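Local coordinates for uncharacterized NTF2-like protein (Cytophaga hutchinsonii ATCC 33406, PDB 3F14) that is of unknown function but adopts the SnoaL-like, NTF2-type fold, whose cone-shaped pocket in relatives often holds a small ligand or an active site, at residues G16-V21 / I29-I34; A23-I28 / A43-F48. All coordinates share one frame; numbering follows the deposited sequence.

Contact 1. Residues G16-V21 / I29-I34; sequences GDFPAV and IEWNII
Phe18 and Trp31 meet edge to face across the contact, bridging two pieces of backbone whose nearest alpha carbons, those of these same two residues, are 12.3 Å apart. The aromatic interaction is an offset pair: the six-membered ring of Trp31 turns its edge toward the face of Phe18, the planes inclined at 65° and the ring centroids separated by 5.8 Å. The offset leaves a single close approach, CZ of Phe18 to CH2 of Trp31 at 4.1 Å, and the two side chains cross at about a right angle. The long indole spans much of the gap, and with CG anti to the backbone N (chi1 -171°) it is directed from strand 29-33 into the interior.

Two near neighbours in sequence also lie over these rings. The carbonyl O of Gly16 stands 3.8 Å above the plane of the Phe18 ring, over its centre, while Ile33 CG1 lies 3.6 Å above one face of the indole, toward its rim. Phe13, from helix 2-14, meets both rings and makes the pair a cluster of three.

Polar bonds lie behind the rings. Trp31 NE1 is hydrogen-bonded to Ser109 OG, which satisfies the buried indole nitrogen and restrains the rotation of the ring. On the other side, Gly16, with positive phi, closes helix 2-14 in a Schellman motif, and Asp17 centres an inverse gamma turn, closed by a weak bond, that leads into Phe18.

A bound Tris molecule, probably from the crystallisation liquor, lies about 4 Å from the Phe18 side chain. An aromatic cluster between helices and the concave face of a curved sheet, beside such a molecule, is consistent with the pocket lining of an NTF2-like fold.

Contact 2. Residues A23-I28 / A43-F48; sequences ACFNDI and ADVIDF
Phe25 reaches from the short strand 25-26 to the helix bearing Val45 and Ile46, and its ring supplies every close contact between the two segments. At the base of the side chain, CB already faces the helix. With CG anti to the carbonyl carbon (chi1 -74°), the ring is carried forward so that one flank, CD2 and CE2, comes up against consecutive helical residues. CD2 meets Ile46 CG1 at 3.6 Å. The next atom out, CE2, is shared: it touches the same Ile46 CG1 at 3.6 Å and also Val45 CG1 at 3.6 Å. At the tip, CZ retains a looser contact with Val45 CG1 at 4.1 Å. The ring thus rests against two aliphatic branches, with the side chains crossing obliquely.

The two helical residues present these branches differently. Val45 points toward the strand from its CB onward, whereas Ile46 leaves the helix to one side and its CG1 branch comes round to the ring. The resulting interface is wholly apolar and modest, burying 140 Å² over both sides.

Beyond Phe25 the chain turns a corner, and the turn is held by a local polar bond. Asn26 OD1 accepts the backbone N-H of Ile28 in an Asx turn, at 3.1 Å between Ile28 N and Asn26 OD1 and nearly straight at 172°. The other end of that amide is anchored too, Asn26 ND2 bonding to Thr103 OG1.

Around this contact, Phe25 also packs on Phe13 of helix 2-14 and Ile104 of strand 103-111, while Val45 lies over Val39 and Ile29, seating helix 42-57 against the neighbouring strands 37-40 and 29-33.

Overall arrangement
Contacts 1 and 2 adjoin, their centres about 8 Å apart, and their segments alternate along the chain: 16-21, 23-28, 29-34, then 43-48. The corner after strand 25-26 passes directly into strand 29-33, so both contacts share one run of backbone. Phe48, from the helical segment of contact 2, packs on the strand of contact 1, with Phe48 CE2 3.6 Å from Ile33 CD1 and Phe48 CD2 3.8 Å from Trp31 CZ3. Phe13 of helix 2-14 touches aromatic residues of both. Contact 1 lies nearer the middle of the chain, its centre about 4 Å from that of the chain, and near the bound Tris; contact 2, about 12 Å from that centre, joins helix 42-57 to strand 25-26.

Contact 1. Residues G16-V21 / I29-I34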
ATOM      1  N   GLY A  16     -14.266   7.075  -1.531  1.00 16.99           N
ATOM      2  CA  GLY A  16     -15.065   7.109  -2.754  1.00 17.20           C
ATOM      3  C   GLY A  16     -15.791   8.376  -3.066  1.00 15.56           C
ATOM      4  O   GLY A  16     -16.505   8.410  -4.062  1.00 19.27           O
ATOM      5  N   ASP A  17     -15.623   9.394  -2.245  1.00 15.53           N
ATOM      6  CA  ASP A  17     -16.281  10.665  -2.424  1.00 15.72           C
ATOM      7  C   ASP A  17     -15.402  11.542  -3.296  1.00 18.88           C
ATOM      8  O   ASP A  17     -14.952  12.612  -2.896  1.00 18.41           O
ATOM      9  CB  ASP A  17     -16.580  11.355  -1.085  1.00 17.69           C
ATOM     10  CG  ASP A  17     -17.521  12.563  -1.224  1.00 20.84           C
ATOM     11  OD1 ASP A  17     -17.999  12.840  -2.348  1.00 26.58           O
ATOM     12  OD2 ASP A  17     -17.701  13.264  -0.185  1.00 25.01           O
ATOM     13  N   PHE A  18     -15.193  11.087  -4.522  1.00 18.23           N
ATOM     14  CA  PHE A  18     -14.276  11.776  -5.424  1.00 17.51           C
ATOM     15  C   PHE A  18     -14.676  13.241  -5.705  1.00 18.84           C
ATOM     16  O   PHE A  18     -13.798  14.121  -5.699  1.00 18.83           O
ATOM     17  CB  PHE A  18     -14.153  11.050  -6.752  1.00 18.36           C
ATOM     18  CG  PHE A  18     -13.916   9.552  -6.643  1.00 15.69           C
ATOM     19  CD1 PHE A  18     -12.900   9.002  -5.900  1.00 17.94           C
ATOM     20  CD2 PHE A  18     -14.665   8.697  -7.428  1.00 15.73           C
ATOM     21  CE1 PHE A  18     -12.683   7.643  -5.906  1.00 17.10           C
ATOM     22  CE2 PHE A  18     -14.439   7.332  -7.427  1.00 17.52           C
ATOM     23  CZ  PHE A  18     -13.431   6.814  -6.669  1.00 16.20           C
ATOM     24  N   PRO A  19     -15.967  13.512  -5.943  1.00 16.45           N
ATOM     25  CA  PRO A  19     -16.361  14.901  -6.294  1.00 18.37           C
ATOM     26  C   PRO A  19     -15.962  15.936  -5.252  1.00 19.85           C
ATOM     27  O   PRO A  19     -15.766  17.081  -5.611  1.00 19.90           O
ATOM     28  CB  PRO A  19     -17.874  14.803  -6.476  1.00 19.11           C
ATOM     29  CG  PRO A  19     -18.098  13.383  -6.828  1.00 22.15           C
ATOM     30  CD  PRO A  19     -17.130  12.610  -6.020  1.00 19.79           C
ATOM     31  N   ALA A  20     -15.839  15.557  -3.988  1.00 19.58           N
ATOM     32  CA  ALA A  20     -15.397  16.498  -2.943  1.00 19.88           C
ATOM     33  C   ALA A  20     -13.978  16.995  -3.150  1.00 22.04           C
ATOM     34  O   ALA A  20     -13.604  18.013  -2.569  1.00 22.34           O
ATOM     35  CB  ALA A  20     -15.535  15.858  -1.527  1.00 20.19           C
ATOM     36  N   VAL A  21     -13.176  16.308  -3.966  1.00 17.49           N
ATOM     37  CA  VAL A  21     -11.769  16.699  -4.098  1.00 18.93           C
ATOM     38  C   VAL A  21     -11.304  16.963  -5.523  1.00 16.96           C
ATOM     39  O   VAL A  21     -10.117  17.241  -5.742  1.00 18.14           O
ATOM     40  CB  VAL A  21     -10.818  15.684  -3.377  1.00 20.93           C
ATOM     41  CG1 VAL A  21     -11.118  15.663  -1.888  1.00 22.25           C
ATOM     42  CG2 VAL A  21     -10.969  14.300  -3.945  1.00 19.66           C
ATOM     43  N   ILE A  29      -2.363  15.557 -12.639  1.00 13.78           N
ATOM     44  CA  ILE A  29      -2.576  14.422 -11.748  1.00 13.61           C
ATOM     45  C   ILE A  29      -2.510  13.102 -12.480  1.00 14.38           C
ATOM     46  O   ILE A  29      -2.985  12.965 -13.585  1.00 16.06           O
ATOM     47  CB  ILE A  29      -3.917  14.564 -11.009  1.00 13.38           C
ATOM     48  CG1 ILE A  29      -4.140  13.407  -9.980  1.00 15.51           C
ATOM     49  CG2 ILE A  29      -5.134  14.615 -11.978  1.00 15.72           C
ATOM     50  CD1 ILE A  29      -5.342  13.650  -9.018  1.00 16.97           C
ATOM     51  N   GLU A  30      -1.928  12.087 -11.833  1.00 14.86           N
ATOM     52  CA  GLU A  30      -2.003  10.735 -12.354  1.00 15.21           C
ATOM     53  C   GLU A  30      -2.597   9.832 -11.267  1.00 16.74           C
ATOM     54  O   GLU A  30      -2.248   9.978 -10.100  1.00 16.71           O
ATOM     55  CB  GLU A  30      -0.613  10.204 -12.719  1.00 17.10           C
ATOM     56  CG  GLU A  30       0.016  11.031 -13.780  1.00 17.02           C
ATOM     57  CD  GLU A  30       1.317  10.443 -14.351  1.00 23.27           C
ATOM     58  OE1 GLU A  30       1.689   9.302 -13.973  1.00 21.93           O
ATOM     59  OE2 GLU A  30       1.943  11.182 -15.146  1.00 22.05           O
ATOM     60  N   TRP A  31      -3.474   8.923 -11.667  1.00 14.60           N
ATOM     61  CA  TRP A  31      -3.985   7.860 -10.812  1.00 16.19           C
ATOM     62  C   TRP A  31      -3.507   6.550 -11.376  1.00 15.08           C
ATOM     63  O   TRP A  31      -3.945   6.122 -12.426  1.00 15.18           O
ATOM     64  CB  TRP A  31      -5.501   7.885 -10.708  1.00 15.90           C
ATOM     65  CG  TRP A  31      -6.086   6.933  -9.659  1.00 15.53           C
ATOM     66  CD1 TRP A  31      -5.414   6.284  -8.697  1.00 15.61           C
ATOM     67  CD2 TRP A  31      -7.477   6.640  -9.432  1.00 13.29           C
ATOM     68  NE1 TRP A  31      -6.279   5.570  -7.910  1.00 14.65           N
ATOM     69  CE2 TRP A  31      -7.564   5.773  -8.326  1.00 14.41           C
ATOM     70  CE3 TRP A  31      -8.665   7.039 -10.048  1.00 16.50           C
ATOM     71  CZ2 TRP A  31      -8.788   5.269  -7.852  1.00 14.96           C
ATOM     72  CZ3 TRP A  31      -9.882   6.521  -9.589  1.00 15.78           C
ATOM     73  CH2 TRP A  31      -9.937   5.673  -8.491  1.00 15.83           C
ATOM     74  N   ASN A  32      -2.566   5.911 -10.659  1.00 14.82           N
ATOM     75  CA  ASN A  32      -1.989   4.621 -10.982  1.00 14.82           C
ATOM     76  C   ASN A  32      -2.750   3.556 -10.180  1.00 16.69           C
ATOM     77  O   ASN A  32      -2.513   3.396  -8.993  1.00 15.26           O
ATOM     78  CB  ASN A  32      -0.510   4.601 -10.660  1.00 15.61           C
ATOM     79  CG  ASN A  32       0.139   3.280 -10.996  1.00 18.17           C
ATOM     80  OD1 ASN A  32      -0.503   2.378 -11.500  1.00 18.87           O
ATOM     81  ND2 ASN A  32       1.418   3.174 -10.704  1.00 20.32           N
ATOM     82  N   ILE A  33      -3.655   2.840 -10.820  1.00 14.95           N
ATOM     83  CA  ILE A  33      -4.396   1.734 -10.213  1.00 14.91           C
ATOM     84  C   ILE A  33      -3.557   0.488 -10.541  1.00 15.22           C
ATOM     85  O   ILE A  33      -3.564  -0.019 -11.663  1.00 14.95           O
ATOM     86  CB  ILE A  33      -5.829   1.626 -10.709  1.00 15.58           C
ATOM     87  CG1 ILE A  33      -6.552   2.967 -10.423  1.00 18.52           C
ATOM     88  CG2 ILE A  33      -6.530   0.425  -9.993  1.00 17.07           C
ATOM     89  CD1 ILE A  33      -8.003   3.019 -11.009  1.00 21.33           C
ATOM     90  N   ILE A  34      -2.770   0.042  -9.556  1.00 14.41           N
ATOM     91  CA  ILE A  34      -1.786  -1.009  -9.723  1.00 14.76           C
ATOM     92  C   ILE A  34      -2.410  -2.282 -10.296  1.00 14.10           C
ATOM     93  O   ILE A  34      -3.421  -2.774  -9.822  1.00 14.77           O
ATOM     94  CB  ILE A  34      -1.123  -1.329  -8.341  1.00 14.53           C
ATOM     95  CG1 ILE A  34      -0.339  -0.115  -7.808  1.00 15.44           C
ATOM     96  CG2 ILE A  34      -0.221  -2.560  -8.438  1.00 16.28           C
ATOM     97  CD1 ILE A  34       0.942   0.212  -8.519  1.00 17.47           C
TER

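Contact 2. Residues A23-I28 / A43-F48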
ATOM      1  N   ALA A  23     -11.560  19.606  -7.231  1.00 20.99           N
ATOM      2  CA  ALA A  23     -10.934  20.947  -7.198  1.00 19.05           C
ATOM      3  C   ALA A  23      -9.505  20.933  -6.619  1.00 19.99           C
ATOM      4  O   ALA A  23      -8.795  21.919  -6.787  1.00 20.70           O
ATOM      5  CB  ALA A  23     -11.797  21.892  -6.418  1.00 22.10           C
ATOM      6  N   CYS A  24      -9.092  19.847  -5.938  1.00 16.50           N
ATOM      7  CA  CYS A  24      -7.757  19.698  -5.409  1.00 17.38           C
ATOM      8  C   CYS A  24      -6.832  18.938  -6.348  1.00 15.37           C
ATOM      9  O   CYS A  24      -5.674  18.756  -6.013  1.00 19.07           O
ATOM     10  CB  CYS A  24      -7.822  18.896  -4.096  1.00 20.60           C
ATOM     11  SG  CYS A  24      -8.993  19.608  -2.915  1.00 27.49           S
ATOM     12  N   PHE A  25      -7.319  18.466  -7.493  1.00 16.16           N
ATOM     13  CA  PHE A  25      -6.463  17.735  -8.416  1.00 16.01           C
ATOM     14  C   PHE A  25      -5.472  18.644  -9.071  1.00 16.27           C
ATOM     15  O   PHE A  25      -5.836  19.730  -9.567  1.00 16.49           O
ATOM     16  CB  PHE A  25      -7.270  17.089  -9.538  1.00 17.23           C
ATOM     17  CG  PHE A  25      -8.092  15.841  -9.146  1.00 17.23           C
ATOM     18  CD1 PHE A  25      -8.235  15.401  -7.828  1.00 17.04           C
ATOM     19  CD2 PHE A  25      -8.755  15.143 -10.144  1.00 15.95           C
ATOM     20  CE1 PHE A  25      -8.985  14.223  -7.543  1.00 17.47           C
ATOM     21  CE2 PHE A  25      -9.510  14.006  -9.867  1.00 17.80           C
ATOM     22  CZ  PHE A  25      -9.613  13.551  -8.570  1.00 16.58           C
ATOM     23  N   ASN A  26      -4.218  18.215  -9.139  1.00 14.42           N
ATOM     24  CA  ASN A  26      -3.246  18.920  -9.978  1.00 13.30           C
ATOM     25  C   ASN A  26      -3.660  18.809 -11.450  1.00 14.16           C
ATOM     26  O   ASN A  26      -4.198  17.801 -11.889  1.00 13.20           O
ATOM     27  CB  ASN A  26      -1.860  18.342  -9.727  1.00 14.10           C
ATOM     28  CG  ASN A  26      -0.743  19.196 -10.283  1.00 18.27           C
ATOM     29  OD1 ASN A  26      -0.387  19.088 -11.453  1.00 17.43           O
ATOM     30  ND2 ASN A  26      -0.191  20.061  -9.438  1.00 18.47           N
ATOM     31  N   ASP A  27      -3.316  19.815 -12.251  1.00 13.54           N
ATOM     32  CA  ASP A  27      -3.603  19.783 -13.692  1.00 14.22           C
ATOM     33  C   ASP A  27      -3.079  18.485 -14.339  1.00 12.74           C
ATOM     34  O   ASP A  27      -3.716  17.988 -15.266  1.00 13.80           O
ATOM     35  CB  ASP A  27      -2.999  21.003 -14.388  1.00 13.02           C
ATOM     36  CG  ASP A  27      -3.781  22.261 -14.115  1.00 15.38           C
ATOM     37  OD1 ASP A  27      -5.031  22.205 -14.234  1.00 17.68           O
ATOM     38  OD2 ASP A  27      -3.159  23.266 -13.742  1.00 18.84           O
ATOM     39  N   ILE A  28      -1.949  17.974 -13.881  1.00 14.44           N
ATOM     40  CA  ILE A  28      -1.369  16.753 -14.477  1.00 15.91           C
ATOM     41  C   ILE A  28      -1.381  15.576 -13.514  1.00 14.39           C
ATOM     42  O   ILE A  28      -0.526  14.724 -13.568  1.00 15.22           O
ATOM     43  CB  ILE A  28       0.022  17.009 -15.116  1.00 17.75           C
ATOM     44  CG1 ILE A  28       1.017  17.518 -14.073  1.00 18.33           C
ATOM     45  CG2 ILE A  28      -0.130  18.020 -16.285  1.00 15.13           C
ATOM     46  CD1 ILE A  28       2.494  17.524 -14.589  1.00 21.98           C
ATOM     47  N   ALA A  43      -8.677  16.245 -16.523  1.00 13.60           N
ATOM     48  CA  ALA A  43      -9.937  15.899 -17.190  1.00 13.12           C
ATOM     49  C   ALA A  43     -10.148  14.398 -17.269  1.00 12.94           C
ATOM     50  O   ALA A  43     -11.217  13.919 -16.907  1.00 12.83           O
ATOM     51  CB  ALA A  43     -10.028  16.503 -18.606  1.00 13.21           C
ATOM     52  N   ASP A  44      -9.117  13.650 -17.641  1.00 13.56           N
ATOM     53  CA  ASP A  44      -9.259  12.199 -17.749  1.00 13.04           C
ATOM     54  C   ASP A  44      -9.463  11.566 -16.383  1.00 14.88           C
ATOM     55  O   ASP A  44     -10.258  10.627 -16.264  1.00 14.36           O
ATOM     56  CB  ASP A  44      -8.003  11.575 -18.355  1.00 14.35           C
ATOM     57  CG  ASP A  44      -7.878  11.775 -19.842  1.00 17.38           C
ATOM     58  OD1 ASP A  44      -8.791  12.369 -20.452  1.00 19.62           O
ATOM     59  OD2 ASP A  44      -6.858  11.304 -20.434  1.00 17.32           O
ATOM     60  N   VAL A  45      -8.796  12.045 -15.325  1.00 13.19           N
ATOM     61  CA  VAL A  45      -8.996  11.442 -13.990  1.00 12.67           C
ATOM     62  C   VAL A  45     -10.405  11.779 -13.477  1.00 13.82           C
ATOM     63  O   VAL A  45     -11.078  10.915 -12.913  1.00 14.31           O
ATOM     64  CB  VAL A  45      -7.874  11.797 -12.993  1.00 14.47           C
ATOM     65  CG1 VAL A  45      -8.156  11.226 -11.620  1.00 15.79           C
ATOM     66  CG2 VAL A  45      -6.490  11.327 -13.522  1.00 14.87           C
ATOM     67  N   ILE A  46     -10.872  12.999 -13.666  1.00 13.43           N
ATOM     68  CA  ILE A  46     -12.219  13.348 -13.242  1.00 13.39           C
ATOM     69  C   ILE A  46     -13.241  12.515 -14.001  1.00 15.07           C
ATOM     70  O   ILE A  46     -14.199  11.994 -13.390  1.00 14.82           O
ATOM     71  CB  ILE A  46     -12.482  14.875 -13.370  1.00 13.63           C
ATOM     72  CG1 ILE A  46     -11.665  15.591 -12.301  1.00 13.60           C
ATOM     73  CG2 ILE A  46     -13.982  15.180 -13.211  1.00 14.72           C
ATOM     74  CD1 ILE A  46     -11.704  17.104 -12.446  1.00 14.86           C
ATOM     75  N   ASP A  47     -13.055  12.333 -15.290  1.00 13.93           N
ATOM     76  CA  ASP A  47     -14.031  11.567 -16.083  1.00 13.89           C
ATOM     77  C   ASP A  47     -14.045  10.119 -15.613  1.00 14.36           C
ATOM     78  O   ASP A  47     -15.107   9.488 -15.525  1.00 14.67           O
ATOM     79  CB  ASP A  47     -13.714  11.631 -17.598  1.00 13.07           C
ATOM     80  CG  ASP A  47     -14.051  12.970 -18.240  1.00 14.11           C
ATOM     81  OD1 ASP A  47     -14.875  13.754 -17.698  1.00 15.25           O
ATOM     82  OD2 ASP A  47     -13.561  13.192 -19.388  1.00 14.24           O
ATOM     83  N   PHE A  48     -12.877   9.580 -15.313  1.00 14.24           N
ATOM     84  CA  PHE A  48     -12.761   8.191 -14.848  1.00 14.14           C
ATOM     85  C   PHE A  48     -13.408   8.028 -13.494  1.00 16.68           C
ATOM     86  O   PHE A  48     -14.198   7.100 -13.270  1.00 15.70           O
ATOM     87  CB  PHE A  48     -11.283   7.812 -14.771  1.00 15.06           C
ATOM     88  CG  PHE A  48     -11.013   6.346 -14.493  1.00 15.38           C
ATOM     89  CD1 PHE A  48     -10.884   5.449 -15.542  1.00 18.71           C
ATOM     90  CD2 PHE A  48     -10.829   5.932 -13.210  1.00 18.64           C
ATOM     91  CE1 PHE A  48     -10.601   4.114 -15.265  1.00 21.91           C
ATOM     92  CE2 PHE A  48     -10.553   4.620 -12.944  1.00 19.45           C
ATOM     93  CZ  PHE A  48     -10.434   3.730 -13.982  1.00 18.62           C
TER